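Local coordinates for protein packaging enzyme P4 (Pseudomonas phage phi6, PDB 4BLO) that hydrolyses nucleoside triphosphates as a hexameric RecA-like P-loop motor, probably using that energy to package RNA into the phage procapsid, at residues 19-24 with 36-41; 27-32 with 194-199; 46-51 with 57-62; 133-138 with 260-265. All coordinates share one frame; numbering follows the deposited sequence.

Contact 1. Residues 19-24 with 36-41; sequences LLDASP and INTVVI
L20 spreads over T38 and I41, covering the first turn of the helix to which both belong. Its CB meets T38 CG2 at 3.6 Å, and its two branches carry the overlap onward to I41. L20 CD2 approaches I41 CD1 at 3.9 Å, while L20 CD1 lies 4.0 Å from I41 CG2, so each leucine methyl faces a different branch of the isoleucine. The leucine CG stands anti to its own carbonyl carbon (chi1 -72°), which carries the branches clear of the carbonyl oxygen and lets T38 approach that oxygen. T38 OG1 donates to L20 O over 3.3 Å, a long bond that arrives 52° above the carbonyl plane. In a regular helix L20 O would take the amide four residues on, but that residue is P24, which has no N-H to give. Here the last turn of helix 7-22 meets the first turn of helix 38-54, with a small two-stranded hairpin between them in the chain. D21 sits at the margin, with OD1 3.6 Å from T38 CG2, and its carboxylate forms a salt bridge with K42, one turn after T38 on helix 38-54. I175 of helix 167-179 packs against both L20 and I41.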
loop_
_atom_site.group_PDB
_atom_site.type_symbol
_atom_site.label_atom_id
_atom_site.label_comp_id
_atom_site.label_asym_id
_atom_site.label_seq_id
_atom_site.Cartn_x
_atom_site.Cartn_y
_atom_site.Cartn_z
ATOM N N LEU L 19 -33.117 26.315 -9.235
ATOM C CA LEU L 19 -31.738 26.227 -8.753
ATOM C C LEU L 19 -31.090 24.914 -9.176
ATOM O O LEU L 19 -29.937 24.912 -9.614
ATOM C CB LEU L 19 -31.669 26.363 -7.224
ATOM C CG LEU L 19 -31.890 27.751 -6.613
ATOM C CD1 LEU L 19 -32.310 27.635 -5.165
ATOM C CD2 LEU L 19 -30.638 28.630 -6.727
ATOM N N LEU L 20 -31.851 23.812 -9.076
ATOM C CA LEU L 20 -31.403 22.468 -9.424
ATOM C C LEU L 20 -31.182 22.305 -10.940
ATOM O O LEU L 20 -30.162 21.733 -11.345
ATOM C CB LEU L 20 -32.399 21.415 -8.899
ATOM C CG LEU L 20 -32.419 21.187 -7.382
ATOM C CD1 LEU L 20 -33.716 20.577 -6.944
ATOM C CD2 LEU L 20 -31.260 20.316 -6.925
ATOM N N ASP L 21 -32.107 22.834 -11.767
ATOM C CA ASP L 21 -32.041 22.749 -13.230
ATOM C C ASP L 21 -31.002 23.693 -13.830
ATOM O O ASP L 21 -30.408 23.368 -14.859
ATOM C CB ASP L 21 -33.420 23.059 -13.842
ATOM C CG ASP L 21 -34.501 22.031 -13.553
ATOM O OD1 ASP L 21 -34.243 21.096 -12.762
ATOM O OD2 ASP L 21 -35.611 22.174 -14.106
ATOM N N ALA L 22 -30.813 24.868 -13.204
ATOM C CA ALA L 22 -29.908 25.924 -13.654
ATOM C C ALA L 22 -28.453 25.472 -13.733
ATOM O O ALA L 22 -27.770 25.801 -14.703
ATOM C CB ALA L 22 -30.013 27.128 -12.730
ATOM N N SER L 23 -27.980 24.735 -12.720
ATOM C CA SER L 23 -26.590 24.307 -12.668
ATOM C C SER L 23 -26.428 22.770 -12.617
ATOM O O SER L 23 -26.876 22.125 -11.648
ATOM C CB SER L 23 -25.885 24.943 -11.469
ATOM O OG SER L 23 -26.490 24.570 -10.239
ATOM N N PRO L 24 -25.750 22.182 -13.645
ATOM C CA PRO L 24 -25.447 20.742 -13.589
ATOM C C PRO L 24 -24.254 20.502 -12.651
ATOM O O PRO L 24 -23.219 21.165 -12.789
ATOM C CB PRO L 24 -25.133 20.380 -15.048
ATOM C CG PRO L 24 -24.775 21.658 -15.714
ATOM C CD PRO L 24 -25.136 22.819 -14.828
ATOM N N ILE L 36 -24.653 14.247 -10.471
ATOM C CA ILE L 36 -25.755 14.177 -9.517
ATOM C C ILE L 36 -27.059 14.351 -10.296
ATOM O O ILE L 36 -27.237 15.369 -10.971
ATOM C CB ILE L 36 -25.596 15.220 -8.359
ATOM C CG1 ILE L 36 -24.480 14.788 -7.387
ATOM C CG2 ILE L 36 -26.921 15.418 -7.598
ATOM C CD1 ILE L 36 -23.952 15.861 -6.480
ATOM N N ASN L 37 -27.974 13.358 -10.194
ATOM C CA ASN L 37 -29.273 13.423 -10.858
ATOM C C ASN L 37 -30.201 14.298 -10.031
ATOM O O ASN L 37 -30.729 13.887 -8.994
ATOM C CB ASN L 37 -29.877 12.042 -11.137
ATOM C CG ASN L 37 -31.069 12.063 -12.080
ATOM O OD1 ASN L 37 -31.881 11.135 -12.093
ATOM N ND2 ASN L 37 -31.199 13.105 -12.917
ATOM N N THR L 38 -30.340 15.539 -10.498
ATOM C CA THR L 38 -31.131 16.626 -9.942
ATOM C C THR L 38 -32.618 16.224 -9.849
ATOM O O THR L 38 -33.263 16.551 -8.850
ATOM C CB THR L 38 -30.852 17.866 -10.822
ATOM O OG1 THR L 38 -29.901 18.686 -10.156
ATOM C CG2 THR L 38 -32.094 18.672 -11.206
ATOM N N VAL L 39 -33.136 15.501 -10.875
ATOM C CA VAL L 39 -34.531 15.052 -11.028
ATOM C C VAL L 39 -35.027 14.353 -9.753
ATOM O O VAL L 39 -36.119 14.661 -9.274
ATOM C CB VAL L 39 -34.696 14.138 -12.272
ATOM C CG1 VAL L 39 -36.139 13.676 -12.451
ATOM C CG2 VAL L 39 -34.201 14.836 -13.533
ATOM N N VAL L 40 -34.206 13.448 -9.197
ATOM C CA VAL L 40 -34.491 12.668 -7.988
ATOM C C VAL L 40 -34.814 13.617 -6.806
ATOM O O VAL L 40 -35.804 13.377 -6.108
ATOM C CB VAL L 40 -33.313 11.694 -7.668
ATOM C CG1 VAL L 40 -33.605 10.827 -6.449
ATOM C CG2 VAL L 40 -32.992 10.812 -8.869
ATOM N N ILE L 41 -34.014 14.705 -6.625
ATOM C CA ILE L 41 -34.193 15.700 -5.549
ATOM C C ILE L 41 -35.541 16.413 -5.749
ATOM O O ILE L 41 -36.305 16.555 -4.783
ATOM C CB ILE L 41 -32.999 16.696 -5.444
ATOM C CG1 ILE L 41 -31.648 15.950 -5.284
ATOM C CG2 ILE L 41 -33.198 17.668 -4.286
ATOM C CD1 ILE L 41 -30.499 16.597 -5.962
#

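Contact 2. Residues 27-32 with 194-199; sequences LQVLGR and FRLKGA
This is a sparse apolar meeting of two loops, made chiefly by V29 and L30 on one side and L196 and G198 on the other. One loop joins the strands of the small hairpin 26-27/34-35; the other follows helix 190-193. Only 120 Å² is buried between the segments, and no hydrogen bond crosses. V29 CG1 faces L196 CD2 at 4.3 Å, a loose methyl-to-methyl approach that is backed by helix 208-222, where F209 packs on L196, and by V208 at the start of that helix, which packs on V29. L30 extends toward the backbone of the second loop at K197 and G198, its CG anti to the carbonyl carbon (chi1 -73°), although the exact placement of its CD1 branch is doubtful. G198 takes a backbone conformation suited to glycine. Within the first loop, Q28 bridges the turn. Its NE2 donates to G31 O at 2.8 Å, G31 O lying close to the plane of the Q28 amide, and the same amide group also bonds G96 and Y98. The polar ends of the second loop go to a neighbouring subunit: R195 bonds Q28 O of that subunit, and K197 makes a weak bond to its L30 O. A third subunit repeats these bonds in the reverse sense, its R195 and K197 donating to Q28 O and L30 O of this chain. Across the contact itself there is thus only apolar packing, while R195 and K197 bond across the subunit boundary.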
loop_
_atom_site.group_PDB
_atom_site.type_symbol
_atom_site.label_atom_id
_atom_site.label_comp_id
_atom_site.label_asym_id
_atom_site.label_seq_id
_atom_site.Cartn_x
_atom_site.Cartn_y
_atom_site.Cartn_z
ATOM N N LEU L 27 -19.708 15.199 -8.385
ATOM C CA LEU L 27 -18.933 14.990 -7.170
ATOM C C LEU L 27 -17.823 14.015 -7.467
ATOM O O LEU L 27 -17.946 13.194 -8.373
ATOM C CB LEU L 27 -19.799 14.519 -5.997
ATOM C CG LEU L 27 -19.227 14.824 -4.614
ATOM C CD1 LEU L 27 -19.513 16.249 -4.198
ATOM C CD2 LEU L 27 -19.758 13.868 -3.591
ATOM N N GLN L 28 -16.668 14.163 -6.844
ATOM C CA GLN L 28 -15.516 13.305 -7.025
ATOM C C GLN L 28 -14.816 13.107 -5.691
ATOM O O GLN L 28 -14.753 14.043 -4.879
ATOM C CB GLN L 28 -14.558 13.893 -8.060
ATOM C CG GLN L 28 -13.537 12.888 -8.600
ATOM C CD GLN L 28 -12.314 13.544 -9.189
ATOM O OE1 GLN L 28 -12.047 14.731 -8.998
ATOM N NE2 GLN L 28 -11.540 12.783 -9.917
ATOM N N VAL L 29 -14.318 11.893 -5.478
ATOM C CA VAL L 29 -13.426 11.581 -4.373
ATOM C C VAL L 29 -11.961 11.127 -4.334
ATOM O O VAL L 29 -11.098 11.850 -3.838
ATOM C CB VAL L 29 -13.986 10.448 -3.490
ATOM C CG1 VAL L 29 -13.233 10.383 -2.170
ATOM C CG2 VAL L 29 -15.475 10.647 -3.253
ATOM N N LEU L 30 -11.684 9.935 -4.859
ATOM C CA LEU L 30 -10.419 9.451 -5.410
ATOM C C LEU L 30 -10.565 8.766 -6.773
ATOM O O LEU L 30 -9.585 8.268 -7.328
ATOM C CB LEU L 30 -9.736 8.503 -4.421
ATOM C CG LEU L 30 -9.117 9.149 -3.180
ATOM C CD1 LEU L 30 -8.268 8.143 -2.417
ATOM C CD2 LEU L 30 -8.294 10.369 -3.563
ATOM N N GLY L 31 -11.784 8.733 -7.304
ATOM C CA GLY L 31 -12.064 8.007 -8.527
ATOM C C GLY L 31 -12.352 8.976 -9.650
ATOM O O GLY L 31 -11.601 9.940 -9.850
ATOM N N ARG L 32 -13.592 8.748 -10.597
ATOM C CA ARG L 32 -13.993 9.613 -11.712
ATOM C C ARG L 32 -15.136 10.550 -11.280
ATOM O O ARG L 32 -16.000 10.122 -10.487
ATOM C CB ARG L 32 -14.399 8.777 -12.944
ATOM C CG ARG L 32 -13.172 8.364 -13.777
ATOM C CD ARG L 32 -13.449 7.986 -15.225
ATOM N NE ARG L 32 -14.453 6.924 -15.345
ATOM C CZ ARG L 32 -14.179 5.621 -15.340
ATOM N NH1 ARG L 32 -12.928 5.198 -15.216
ATOM N NH2 ARG L 32 -15.157 4.731 -15.463
ATOM N N PHE L 194 -15.354 6.856 7.716
ATOM C CA PHE L 194 -14.686 5.617 8.075
ATOM C C PHE L 194 -14.416 4.725 6.842
ATOM O O PHE L 194 -13.605 3.799 6.925
ATOM C CB PHE L 194 -15.494 4.882 9.168
ATOM C CG PHE L 194 -15.400 5.509 10.552
ATOM C CD1 PHE L 194 -14.753 6.731 10.746
ATOM C CD2 PHE L 194 -15.951 4.876 11.660
ATOM C CE1 PHE L 194 -14.666 7.301 12.017
ATOM C CE2 PHE L 194 -15.857 5.448 12.932
ATOM C CZ PHE L 194 -15.216 6.656 13.100
ATOM N N ARG L 195 -15.032 5.050 5.692
ATOM C CA ARG L 195 -14.845 4.290 4.461
ATOM C C ARG L 195 -14.036 5.096 3.425
ATOM O O ARG L 195 -13.987 4.728 2.248
ATOM C CB ARG L 195 -16.197 3.820 3.901
ATOM C CG ARG L 195 -16.664 2.554 4.584
ATOM C CD ARG L 195 -18.144 2.325 4.485
ATOM N NE ARG L 195 -18.536 1.178 5.300
ATOM C CZ ARG L 195 -19.280 1.260 6.391
ATOM N NH1 ARG L 195 -19.750 2.434 6.794
ATOM N NH2 ARG L 195 -19.579 0.169 7.079
ATOM N N LEU L 196 -13.326 6.141 3.886
ATOM C CA LEU L 196 -12.479 6.935 3.011
ATOM C C LEU L 196 -11.176 6.187 2.783
ATOM O O LEU L 196 -10.310 6.148 3.673
ATOM C CB LEU L 196 -12.222 8.350 3.561
ATOM C CG LEU L 196 -13.374 9.363 3.490
ATOM C CD1 LEU L 196 -13.051 10.602 4.292
ATOM C CD2 LEU L 196 -13.714 9.741 2.051
ATOM N N LYS L 197 -11.062 5.561 1.580
ATOM C CA LYS L 197 -9.873 4.791 1.218
ATOM C C LYS L 197 -8.874 5.728 0.591
ATOM O O LYS L 197 -9.249 6.610 -0.165
ATOM C CB LYS L 197 -10.167 3.579 0.302
ATOM C CG LYS L 197 -11.584 3.477 -0.257
ATOM C CD LYS L 197 -12.289 2.185 0.211
ATOM C CE LYS L 197 -13.528 1.803 -0.563
ATOM N NZ LYS L 197 -14.813 1.834 0.245
ATOM N N GLY L 198 -7.622 5.562 0.963
ATOM C CA GLY L 198 -6.519 6.390 0.498
ATOM C C GLY L 198 -5.430 6.516 1.538
ATOM O O GLY L 198 -5.610 6.126 2.701
ATOM N N ALA L 199 -4.281 7.061 1.121
ATOM C CA ALA L 199 -3.149 7.257 2.024
ATOM C C ALA L 199 -3.399 8.475 2.919
ATOM O O ALA L 199 -3.666 9.570 2.401
ATOM C CB ALA L 199 -1.861 7.420 1.233
#

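Contact 3. Residues 46-51 with 57-62; sequences AAVMEL and GSLAGV
Helix residues 46-51 and the loop 57-62 come closest at L51 and L59, whose CA atoms are 7.7 Å apart, and no backbone hydrogen bond joins them. Within the helical segment the amides of E50 and L51 keep their bonds to the carbonyls of A46 and A47, as in regular helix. L59 supplies most of the buried area: its side chain leaves the backbone toward the helix, and its two methyls are divided between residues three apart. One methyl serves L51: L59 CD1 lies 3.9 Å from L51 CD2 and also rests on the main chain, 3.6 Å from L51 O. The other serves V48, with L59 CD2 at 4.1 Å from V48 CG1 and 3.6 Å from V48 O. The leucine fork therefore straddles one turn of the helix, touching carbonyl groups as well as methyls. L51 reaches over because its CG is anti to the backbone N (chi1 -169°), which turns CD2 toward the incoming leucine. The arrangement is a reversal of the chain after helix 38-54, where the loop leading to helix 66-69 turns back and passes across the flank of the helix it has just left; G57, with positive phi, lies in this return. L59 is held in place by backbone bonding to I3 near the N terminus, and I64 packs against its side chain. On the helix, V48 also touches L69 of helix 66-69, while M49 packs against I10 and V13 of helix 7-22. Just beyond, V62 meets A104 of a neighbouring subunit.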
loop_
_atom_site.group_PDB
_atom_site.type_symbol
_atom_site.label_atom_id
_atom_site.label_comp_id
_atom_site.label_asym_id
_atom_site.label_seq_id
_atom_site.Cartn_x
_atom_site.Cartn_y
_atom_site.Cartn_z
ATOM N N ALA L 46 -41.467 17.145 -4.309
ATOM C CA ALA L 46 -42.865 16.943 -4.715
ATOM C C ALA L 46 -43.592 15.923 -3.811
ATOM O O ALA L 46 -44.731 16.163 -3.414
ATOM C CB ALA L 46 -42.919 16.489 -6.163
ATOM N N ALA L 47 -42.913 14.816 -3.462
ATOM C CA ALA L 47 -43.441 13.759 -2.603
ATOM C C ALA L 47 -43.653 14.254 -1.162
ATOM O O ALA L 47 -44.669 13.901 -0.547
ATOM C CB ALA L 47 -42.506 12.558 -2.612
ATOM N N VAL L 48 -42.707 15.079 -0.641
ATOM C CA VAL L 48 -42.736 15.657 0.710
ATOM C C VAL L 48 -43.910 16.642 0.809
ATOM O O VAL L 48 -44.698 16.550 1.759
ATOM C CB VAL L 48 -41.380 16.316 1.089
ATOM C CG1 VAL L 48 -41.498 17.196 2.333
ATOM C CG2 VAL L 48 -40.307 15.260 1.295
ATOM N N MET L 49 -44.040 17.543 -0.190
ATOM C CA MET L 49 -45.107 18.543 -0.242
ATOM C C MET L 49 -46.488 17.890 -0.336
ATOM O O MET L 49 -47.423 18.363 0.319
ATOM C CB MET L 49 -44.904 19.520 -1.419
ATOM C CG MET L 49 -43.598 20.332 -1.365
ATOM S SD MET L 49 -43.204 21.094 0.226
ATOM C CE MET L 49 -44.261 22.449 0.176
ATOM N N GLU L 50 -46.609 16.810 -1.143
ATOM C CA GLU L 50 -47.863 16.088 -1.336
ATOM C C GLU L 50 -48.315 15.437 -0.023
ATOM O O GLU L 50 -49.510 15.487 0.304
ATOM C CB GLU L 50 -47.727 15.037 -2.445
ATOM C CG GLU L 50 -49.065 14.691 -3.079
ATOM C CD GLU L 50 -49.083 13.428 -3.913
ATOM O OE1 GLU L 50 -48.305 13.348 -4.892
ATOM O OE2 GLU L 50 -49.876 12.515 -3.589
ATOM N N LEU L 51 -47.347 14.850 0.733
ATOM C CA LEU L 51 -47.601 14.216 2.031
ATOM C C LEU L 51 -47.928 15.273 3.098
ATOM O O LEU L 51 -48.827 15.046 3.914
ATOM C CB LEU L 51 -46.399 13.368 2.461
ATOM C CG LEU L 51 -46.625 12.440 3.652
ATOM C CD1 LEU L 51 -47.352 11.170 3.243
ATOM C CD2 LEU L 51 -45.332 12.115 4.302
ATOM N N GLY L 57 -49.951 20.062 7.417
ATOM C CA GLY L 57 -48.689 20.796 7.357
ATOM C C GLY L 57 -47.615 19.991 8.049
ATOM O O GLY L 57 -46.613 19.611 7.433
ATOM N N SER L 58 -47.851 19.667 9.334
ATOM C CA SER L 58 -47.004 18.865 10.204
ATOM C C SER L 58 -46.715 17.484 9.582
ATOM O O SER L 58 -47.627 16.841 9.057
ATOM C CB SER L 58 -47.669 18.714 11.570
ATOM O OG SER L 58 -46.774 18.195 12.540
ATOM N N LEU L 59 -45.430 17.066 9.613
ATOM C CA LEU L 59 -44.930 15.803 9.076
ATOM C C LEU L 59 -44.016 15.090 10.067
ATOM O O LEU L 59 -43.302 15.743 10.841
ATOM C CB LEU L 59 -44.163 16.080 7.770
ATOM C CG LEU L 59 -44.661 15.425 6.455
ATOM C CD1 LEU L 59 -46.169 15.255 6.401
ATOM C CD2 LEU L 59 -44.189 16.188 5.262
ATOM N N ALA L 60 -44.012 13.745 10.001
ATOM C CA ALA L 60 -43.155 12.893 10.817
ATOM C C ALA L 60 -41.922 12.487 10.015
ATOM O O ALA L 60 -42.043 12.025 8.873
ATOM C CB ALA L 60 -43.921 11.671 11.272
ATOM N N GLY L 61 -40.748 12.683 10.614
ATOM C CA GLY L 61 -39.448 12.353 10.024
ATOM C C GLY L 61 -39.369 10.961 9.425
ATOM O O GLY L 61 -38.720 10.761 8.399
ATOM N N VAL L 62 -40.065 9.999 10.053
ATOM C CA VAL L 62 -40.168 8.606 9.621
ATOM C C VAL L 62 -40.851 8.518 8.261
ATOM O O VAL L 62 -40.482 7.683 7.447
ATOM C CB VAL L 62 -40.952 7.743 10.650
ATOM C CG1 VAL L 62 -40.550 6.276 10.556
ATOM C CG2 VAL L 62 -40.785 8.260 12.075
#

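Contact 4. Residues 133-138 with 260-265; sequences SITLNE and GNVSRT. With CA (calcium ion), chain B; ADP (adenosine-5'-diphosphate), chain C.
T135, V262 and G260 account for most of the surface that residues 133-138 and 260-265 bury against each other. T135 CG2 touches V262 CG2 at 3.7 Å, the two side chains crossing at about a right angle in a single methyl-to-methyl contact. The threonine methyl is anti to its backbone N, whereas OG1 is anti to the carbonyl carbon (chi1 -59°); the methyl thereby serves the strand and the hydroxyl bonds G131 O, back in the phosphate-binding loop. T135 OG1 is 4.1 Å from G260 O, too far for a hydrogen bond, but K139 approaches both oxygens, bonding the hydroxyl and, more weakly, the carbonyl. G260 has positive phi and is backbone-bonded to S130; its CA lies 3.7 Å from ADP O3', so the turn entering the strand borders the ribose. One residue before T135, I134 N donates to ADP O2A at 2.9 Å, and S133 N bonds ADP O2B at 3.1 Å in a nearly straight bond. S133 OG binds the calcium ion at 2.3 Å, a metal also held by ADP O2B, and D187 is hydrogen-bonded to that same hydroxyl. Further along the strand, S263 and R264 form a classic beta bulge opposite L256, and R264 reaches a second bound ADP, whose pocket also includes R273 and F275. Amides at a helix start gripping phosphates, with a serine hydroxyl on the metal, are the signature of the Walker A P-loop, here set in a RecA-like sheet.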
loop_
_atom_site.group_PDB
_atom_site.type_symbol
_atom_site.label_atom_id
_atom_site.label_comp_id
_atom_site.label_asym_id
_atom_site.label_seq_id
_atom_site.Cartn_x
_atom_site.Cartn_y
_atom_site.Cartn_z
ATOM N N SER L 133 -23.412 15.436 19.735
ATOM C CA SER L 133 -24.824 15.085 19.611
ATOM C C SER L 133 -25.691 15.884 20.600
ATOM O O SER L 133 -26.800 16.287 20.244
ATOM C CB SER L 133 -25.019 13.584 19.812
ATOM O OG SER L 133 -24.351 12.843 18.804
ATOM N N ILE L 134 -25.159 16.147 21.816
ATOM C CA ILE L 134 -25.806 16.934 22.874
ATOM C C ILE L 134 -25.937 18.386 22.418
ATOM O O ILE L 134 -27.035 18.931 22.488
ATOM C CB ILE L 134 -25.029 16.782 24.218
ATOM C CG1 ILE L 134 -25.547 15.565 25.020
ATOM C CG2 ILE L 134 -24.959 18.065 25.074
ATOM C CD1 ILE L 134 -27.078 15.591 25.529
ATOM N N THR L 135 -24.836 18.986 21.917
ATOM C CA THR L 135 -24.801 20.369 21.426
ATOM C C THR L 135 -25.763 20.515 20.242
ATOM O O THR L 135 -26.539 21.475 20.202
ATOM C CB THR L 135 -23.373 20.779 21.051
ATOM O OG1 THR L 135 -22.551 20.644 22.201
ATOM C CG2 THR L 135 -23.290 22.209 20.539
ATOM N N LEU L 136 -25.737 19.530 19.312
ATOM C CA LEU L 136 -26.597 19.524 18.145
ATOM C C LEU L 136 -28.103 19.587 18.523
ATOM O O LEU L 136 -28.831 20.422 17.987
ATOM C CB LEU L 136 -26.297 18.278 17.286
ATOM C CG LEU L 136 -27.206 18.046 16.063
ATOM C CD1 LEU L 136 -27.081 19.172 15.038
ATOM C CD2 LEU L 136 -26.920 16.721 15.430
ATOM N N ASN L 137 -28.551 18.736 19.451
ATOM C CA ASN L 137 -29.967 18.648 19.746
ATOM C C ASN L 137 -30.444 19.647 20.806
ATOM O O ASN L 137 -31.570 20.147 20.678
ATOM C CB ASN L 137 -30.342 17.221 20.112
ATOM C CG ASN L 137 -30.180 16.293 18.921
ATOM O OD1 ASN L 137 -31.055 16.169 18.061
ATOM N ND2 ASN L 137 -29.004 15.701 18.777
ATOM N N GLU L 138 -29.610 19.972 21.815
ATOM C CA GLU L 138 -30.004 20.920 22.862
ATOM C C GLU L 138 -29.737 22.360 22.465
ATOM O O GLU L 138 -30.657 23.169 22.567
ATOM C CB GLU L 138 -29.305 20.626 24.190
ATOM C CG GLU L 138 -29.765 19.347 24.853
ATOM C CD GLU L 138 -29.229 19.143 26.257
ATOM O OE1 GLU L 138 -28.077 19.544 26.539
ATOM O OE2 GLU L 138 -29.962 18.544 27.075
ATOM N N GLY L 260 -18.213 18.399 26.717
ATOM C CA GLY L 260 -19.636 18.751 26.708
ATOM C C GLY L 260 -19.996 20.143 26.236
ATOM O O GLY L 260 -21.183 20.427 26.030
ATOM N N ASN L 261 -18.983 21.017 26.047
ATOM C CA ASN L 261 -19.172 22.406 25.612
ATOM C C ASN L 261 -18.545 22.668 24.258
ATOM O O ASN L 261 -17.824 21.821 23.724
ATOM C CB ASN L 261 -18.568 23.381 26.638
ATOM C CG ASN L 261 -19.204 23.320 27.993
ATOM O OD1 ASN L 261 -20.337 23.764 28.176
ATOM N ND2 ASN L 261 -18.480 22.780 28.974
ATOM N N VAL L 262 -18.781 23.891 23.746
ATOM C CA VAL L 262 -18.220 24.400 22.498
ATOM C C VAL L 262 -16.906 25.112 22.818
ATOM O O VAL L 262 -16.882 26.124 23.504
ATOM C CB VAL L 262 -19.202 25.296 21.721
ATOM C CG1 VAL L 262 -18.516 25.898 20.509
ATOM C CG2 VAL L 262 -20.437 24.508 21.297
ATOM N N SER L 263 -15.825 24.535 22.341
ATOM C CA SER L 263 -14.455 24.972 22.531
ATOM C C SER L 263 -14.077 26.089 21.536
ATOM O O SER L 263 -13.424 27.062 21.935
ATOM C CB SER L 263 -13.529 23.769 22.364
ATOM O OG SER L 263 -12.175 24.045 22.673
ATOM N N ARG L 264 -14.470 25.942 20.244
ATOM C CA ARG L 264 -14.177 26.898 19.167
ATOM C C ARG L 264 -15.275 26.957 18.089
ATOM O O ARG L 264 -15.906 25.940 17.795
ATOM C CB ARG L 264 -12.844 26.561 18.487
ATOM C CG ARG L 264 -11.631 27.108 19.224
ATOM C CD ARG L 264 -10.335 26.547 18.682
ATOM N NE ARG L 264 -9.833 27.353 17.571
ATOM C CZ ARG L 264 -8.685 27.131 16.942
ATOM N NH1 ARG L 264 -7.907 26.118 17.304
ATOM N NH2 ARG L 264 -8.305 27.919 15.944
ATOM N N THR L 265 -15.492 28.159 17.494
ATOM C CA THR L 265 -16.429 28.362 16.384
ATOM C C THR L 265 -15.871 29.282 15.313
ATOM O O THR L 265 -14.995 30.107 15.565
ATOM C CB THR L 265 -17.797 28.877 16.809
ATOM O OG1 THR L 265 -17.700 30.133 17.490
ATOM C CG2 THR L 265 -18.628 27.836 17.531
HETATM CA CA CA B . -23.132 11.000 19.265
HETATM P PB ADP C . -20.562 12.675 21.093
HETATM O O1B ADP C . -19.461 13.729 20.827
HETATM O O2B ADP C . -21.716 12.897 20.108
HETATM O O3B ADP C . -20.010 11.285 20.921
HETATM P PA ADP C . -22.572 12.934 23.211
HETATM O O1A ADP C . -23.427 11.764 22.690
HETATM O O2A ADP C . -23.196 14.210 22.794
HETATM O O3A ADP C . -21.096 12.837 22.594
HETATM O "O5'" ADP C . -22.479 12.882 24.792
HETATM C "C5'" ADP C . -21.383 13.512 25.485
HETATM C "C4'" ADP C . -21.586 13.428 26.973
HETATM O "O4'" ADP C . -21.603 12.043 27.378
HETATM C "C3'" ADP C . -20.467 14.067 27.788
HETATM O "O3'" ADP C . -20.660 15.467 27.955
HETATM C "C2'" ADP C . -20.528 13.283 29.099
HETATM O "O2'" ADP C . -21.505 13.785 30.003
HETATM C "C1'" ADP C . -20.908 11.881 28.603
HETATM N N9 ADP C . -19.774 10.977 28.404
HETATM C C8 ADP C . -19.225 10.573 27.215
HETATM N N7 ADP C . -18.204 9.760 27.341
HETATM C C5 ADP C . -18.071 9.615 28.718
HETATM C C6 ADP C . -17.168 8.878 29.514
HETATM N N6 ADP C . -16.145 8.175 29.020
HETATM N N1 ADP C . -17.326 8.933 30.858
HETATM C C2 ADP C . -18.306 9.691 31.362
HETATM N N3 ADP C . -19.204 10.439 30.714
HETATM C C4 ADP C . -19.034 10.355 29.382
#

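From the N terminus, contact 1 closes the short hairpin loop between helix 7-22 and helix 38-54. Contact 2 begins inside that loop, at 27-32, and does not close until 194-199, so it crosses contact 1 and ties the hairpin to the loop ahead of helix 208-222. Contact 3, in series after contact 1 and on the same helix 38-54, folds the following loop back and lies wholly within the span of contact 2. Contact 4 opens within that span too, at 133-138, but ends at 260-265, crossing contact 2 and joining the nucleotide-binding helix to a late strand. Contacts 1 and 4 lie on opposite sides of the chain's centre, their centres 33 Å apart.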